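Long-range contact in methionine-binding protein (Coxiella burnetii, PDB 3TQW), which probably serves as the substrate-binding lipoprotein of a methionine ABC transporter, holding methionine between its two lobes: residues Met18-Val24 / Ala219-Val225. Numbering follows the deposited sequence. Where two conformers were deposited one is given.
Sequences MEVAKQV and ALHSPAV
A21 and L220 mark where the backbones come closest, 5.5 Å between their CA atoms: nearly two turns of the helix 13-29, residues 18-24, lie against the elbow where the helix 211-220 ends and the helix 223-233 begins. No hydrogen bond crosses; side chains do the joining. The small A21 lets 219-225 in close. Its CB meets L220 CD2 at 3.5 Å, while V225 CG2 comes down on the helix backbone itself, 3.5 Å from A21 CA. V225 CG2 lies anti to its own carbonyl carbon, and in that position it also meets V20 CG1 at 4.1 Å, the two valine side chains running past each other in opposite directions. One turn further on, V24 spreads its two methyls over the elbow. CG1, anti to the backbone N (chi1 168°), rests on A219 CB at 3.9 Å, and CG2 reaches A224 CB at 3.8 Å. S222 OG faces both V24 methyls, 3.6 Å from CG2. That hydroxyl is buried against methyl groups, yet its polar needs are met within the elbow: it donates to A219 O at 2.7 Å, in the carbonyl plane, and as N-cap of the helix 223-233 it accepts from V225 N. A219 O also takes the S222 backbone N-H, a double grip that ties one helix to the next. At the other end, the selenomethionine M18 bends at chi2 and chi3 in one of two conformers to put CE beside L220 CD1, a less certain contact. With L220 on M57 of the strand 55-60, the helix 211-220 reaches the sheet beside the helix 13-29, while V225 packs on L17 of the latter, within the six-stranded lobe of the two-lobed periplasmic-binding-protein fold.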
HETATM    1  N   MSE A  18      10.074   9.317  -3.078  0.62 10.32           N
HETATM    2  CA  MSE A  18      10.728   9.160  -4.373  0.62 11.49           C
HETATM    3  C   MSE A  18      11.521  10.410  -4.763  0.62 12.55           C
HETATM    4  O   MSE A  18      12.526  10.319  -5.464  0.62 12.48           O
HETATM    5  CB  MSE A  18       9.720   8.802  -5.464  0.62 12.17           C
HETATM    6  CG  MSE A  18      10.355   8.603  -6.845  0.62 13.04           C
HETATM    7 SE   MSE A  18      11.617   7.101  -6.947  0.62 22.10          SE
HETATM    8  CE  MSE A  18      10.338   5.635  -6.825  0.62 15.32           C
ATOM      9  N   GLU A  19      11.078  11.577  -4.304  1.00 11.93           N
ATOM     10  CA  GLU A  19      11.811  12.811  -4.591  1.00 14.00           C
ATOM     11  C   GLU A  19      13.206  12.750  -3.971  1.00 13.77           C
ATOM     12  O   GLU A  19      14.178  13.215  -4.558  1.00 13.18           O
ATOM     13  CB  GLU A  19      11.074  14.048  -4.076  1.00 15.03           C
ATOM     14  CG  GLU A  19       9.861  14.459  -4.897  1.00 18.80           C
ATOM     15  CD  GLU A  19      10.211  15.208  -6.176  1.00 21.68           C
ATOM     16  OE1 GLU A  19      11.412  15.460  -6.436  1.00 17.48           O
ATOM     17  OE2 GLU A  19       9.270  15.545  -6.922  1.00 22.26           O
ATOM     18  N   VAL A  20      13.302  12.189  -2.771  1.00 12.78           N
ATOM     19  CA  VAL A  20      14.594  12.057  -2.124  1.00 13.03           C
ATOM     20  C   VAL A  20      15.425  11.011  -2.865  1.00 15.17           C
ATOM     21  O   VAL A  20      16.623  11.188  -3.085  1.00 14.67           O
ATOM     22  CB  VAL A  20      14.452  11.685  -0.634  1.00 14.60           C
ATOM     23  CG1 VAL A  20      15.831  11.448  -0.015  1.00 15.84           C
ATOM     24  CG2 VAL A  20      13.716  12.791   0.113  1.00 15.35           C
ATOM     25  N   ALA A  21      14.780   9.927  -3.271  1.00 11.46           N
ATOM     26  CA  ALA A  21      15.479   8.888  -4.022  1.00 13.19           C
ATOM     27  C   ALA A  21      16.021   9.455  -5.331  1.00 14.78           C
ATOM     28  O   ALA A  21      17.115   9.095  -5.773  1.00 16.67           O
ATOM     29  CB  ALA A  21      14.557   7.711  -4.285  1.00 13.75           C
ATOM     30  N   LYS A  22      15.258  10.357  -5.941  1.00 13.66           N
ATOM     31  CA  LYS A  22      15.660  10.993  -7.196  1.00 10.76           C
ATOM     32  C   LYS A  22      16.917  11.840  -7.023  1.00 11.11           C
ATOM     33  O   LYS A  22      17.785  11.878  -7.904  1.00 12.14           O
ATOM     34  CB  LYS A  22      14.501  11.836  -7.750  1.00 11.65           C
ATOM     35  CG  LYS A  22      14.894  12.948  -8.724  1.00 13.68           C
ATOM     36  CD  LYS A  22      13.658  13.794  -9.064  1.00 16.63           C
ATOM     37  CE  LYS A  22      14.018  15.070  -9.808  1.00 19.08           C
ATOM     38  NZ  LYS A  22      14.405  14.801 -11.217  1.00 20.82           N
ATOM     39  N   GLN A  23      17.016  12.524  -5.887  1.00 14.12           N
ATOM     40  CA  GLN A  23      18.190  13.321  -5.585  1.00 15.85           C
ATOM     41  C   GLN A  23      19.406  12.427  -5.400  1.00 14.71           C
ATOM     42  O   GLN A  23      20.489  12.725  -5.901  1.00 13.22           O
ATOM     43  CB  GLN A  23      17.970  14.142  -4.316  1.00 18.97           C
ATOM     44  CG  GLN A  23      16.901  15.208  -4.432  1.00 25.45           C
ATOM     45  CD  GLN A  23      16.414  15.665  -3.066  1.00 33.06           C
ATOM     46  OE1 GLN A  23      15.214  15.868  -2.854  1.00 34.56           O
ATOM     47  NE2 GLN A  23      17.345  15.811  -2.127  1.00 30.10           N
ATOM     48  N   VAL A  24      19.226  11.345  -4.650  1.00 12.61           N
ATOM     49  CA  VAL A  24      20.293  10.373  -4.448  1.00 12.67           C
ATOM     50  C   VAL A  24      20.730   9.795  -5.793  1.00 16.84           C
ATOM     51  O   VAL A  24      21.921   9.658  -6.062  1.00 16.01           O
ATOM     52  CB  VAL A  24      19.838   9.233  -3.515  1.00 13.32           C
ATOM     53  CG1 VAL A  24      20.836   8.062  -3.546  1.00 15.47           C
ATOM     54  CG2 VAL A  24      19.665   9.761  -2.093  1.00 14.59           C
ATOM     55  N   ALA A 219      19.133   3.102  -4.801  1.00 16.30           N
ATOM     56  CA  ALA A 219      18.924   4.448  -4.258  1.00 16.11           C
ATOM     57  C   ALA A 219      17.826   4.472  -3.195  1.00 16.75           C
ATOM     58  O   ALA A 219      17.935   5.181  -2.191  1.00 17.32           O
ATOM     59  CB  ALA A 219      18.593   5.428  -5.373  1.00 16.47           C
ATOM     60  N   LEU A 220      16.761   3.709  -3.432  1.00 14.20           N
ATOM     61  CA  LEU A 220      15.651   3.612  -2.486  1.00 15.99           C
ATOM     62  C   LEU A 220      16.040   2.917  -1.177  1.00 18.47           C
ATOM     63  O   LEU A 220      15.306   2.989  -0.193  1.00 18.14           O
ATOM     64  CB  LEU A 220      14.449   2.910  -3.129  1.00 15.32           C
ATOM     65  CG  LEU A 220      13.681   3.791  -4.117  1.00 17.47           C
ATOM     66  CD1 LEU A 220      12.824   2.962  -5.083  1.00 18.63           C
ATOM     67  CD2 LEU A 220      12.838   4.803  -3.353  1.00 16.26           C
ATOM     68  N   HIS A 221      17.201   2.265  -1.168  1.00 18.09           N
ATOM     69  CA  HIS A 221      17.753   1.677   0.054  1.00 21.53           C
ATOM     70  C   HIS A 221      18.883   2.511   0.648  1.00 20.85           C
ATOM     71  O   HIS A 221      19.536   2.086   1.601  1.00 17.69           O
ATOM     72  CB  HIS A 221      18.277   0.266  -0.222  1.00 28.77           C
ATOM     73  CG  HIS A 221      17.210  -0.711  -0.597  1.00 36.13           C
ATOM     74  ND1 HIS A 221      17.329  -1.567  -1.671  1.00 42.10           N
ATOM     75  CD2 HIS A 221      16.007  -0.975  -0.035  1.00 39.13           C
ATOM     76  CE1 HIS A 221      16.242  -2.312  -1.758  1.00 45.70           C
ATOM     77  NE2 HIS A 221      15.424  -1.974  -0.777  1.00 43.85           N
ATOM     78  N   SER A 222      19.132   3.687   0.083  1.00 18.58           N
ATOM     79  CA  SER A 222      20.225   4.531   0.561  1.00 19.58           C
ATOM     80  C   SER A 222      19.954   5.068   1.965  1.00 22.70           C
ATOM     81  O   SER A 222      18.801   5.170   2.387  1.00 19.34           O
ATOM     82  CB  SER A 222      20.446   5.703  -0.387  1.00 17.52           C
ATOM     83  OG  SER A 222      19.331   6.579  -0.357  1.00 18.59           O
ATOM     84  N   PRO A 223      21.023   5.419   2.695  1.00 23.57           N
ATOM     85  CA  PRO A 223      20.855   6.059   4.002  1.00 23.87           C
ATOM     86  C   PRO A 223      19.930   7.273   3.929  1.00 20.30           C
ATOM     87  O   PRO A 223      19.056   7.421   4.781  1.00 20.31           O
ATOM     88  CB  PRO A 223      22.280   6.494   4.359  1.00 25.35           C
ATOM     89  CG  PRO A 223      23.144   5.489   3.678  1.00 26.34           C
ATOM     90  CD  PRO A 223      22.441   5.160   2.384  1.00 25.61           C
ATOM     91  N   ALA A 224      20.106   8.125   2.923  1.00 20.13           N
ATOM     92  CA  ALA A 224      19.285   9.332   2.811  1.00 18.49           C
ATOM     93  C   ALA A 224      17.792   9.021   2.633  1.00 18.53           C
ATOM     94  O   ALA A 224      16.931   9.703   3.202  1.00 18.37           O
ATOM     95  CB  ALA A 224      19.787  10.225   1.683  1.00 19.57           C
ATOM     96  N   VAL A 225      17.479   8.006   1.836  1.00 17.16           N
ATOM     97  CA  VAL A 225      16.082   7.626   1.644  1.00 17.13           C
ATOM     98  C   VAL A 225      15.508   6.994   2.912  1.00 18.10           C
ATOM     99  O   VAL A 225      14.356   7.246   3.271  1.00 17.48           O
ATOM    100  CB  VAL A 225      15.881   6.699   0.426  1.00 15.68           C
ATOM    101  CG1 VAL A 225      14.462   6.149   0.402  1.00 17.46           C
ATOM    102  CG2 VAL A 225      16.149   7.461  -0.860  1.00 15.08           C
TER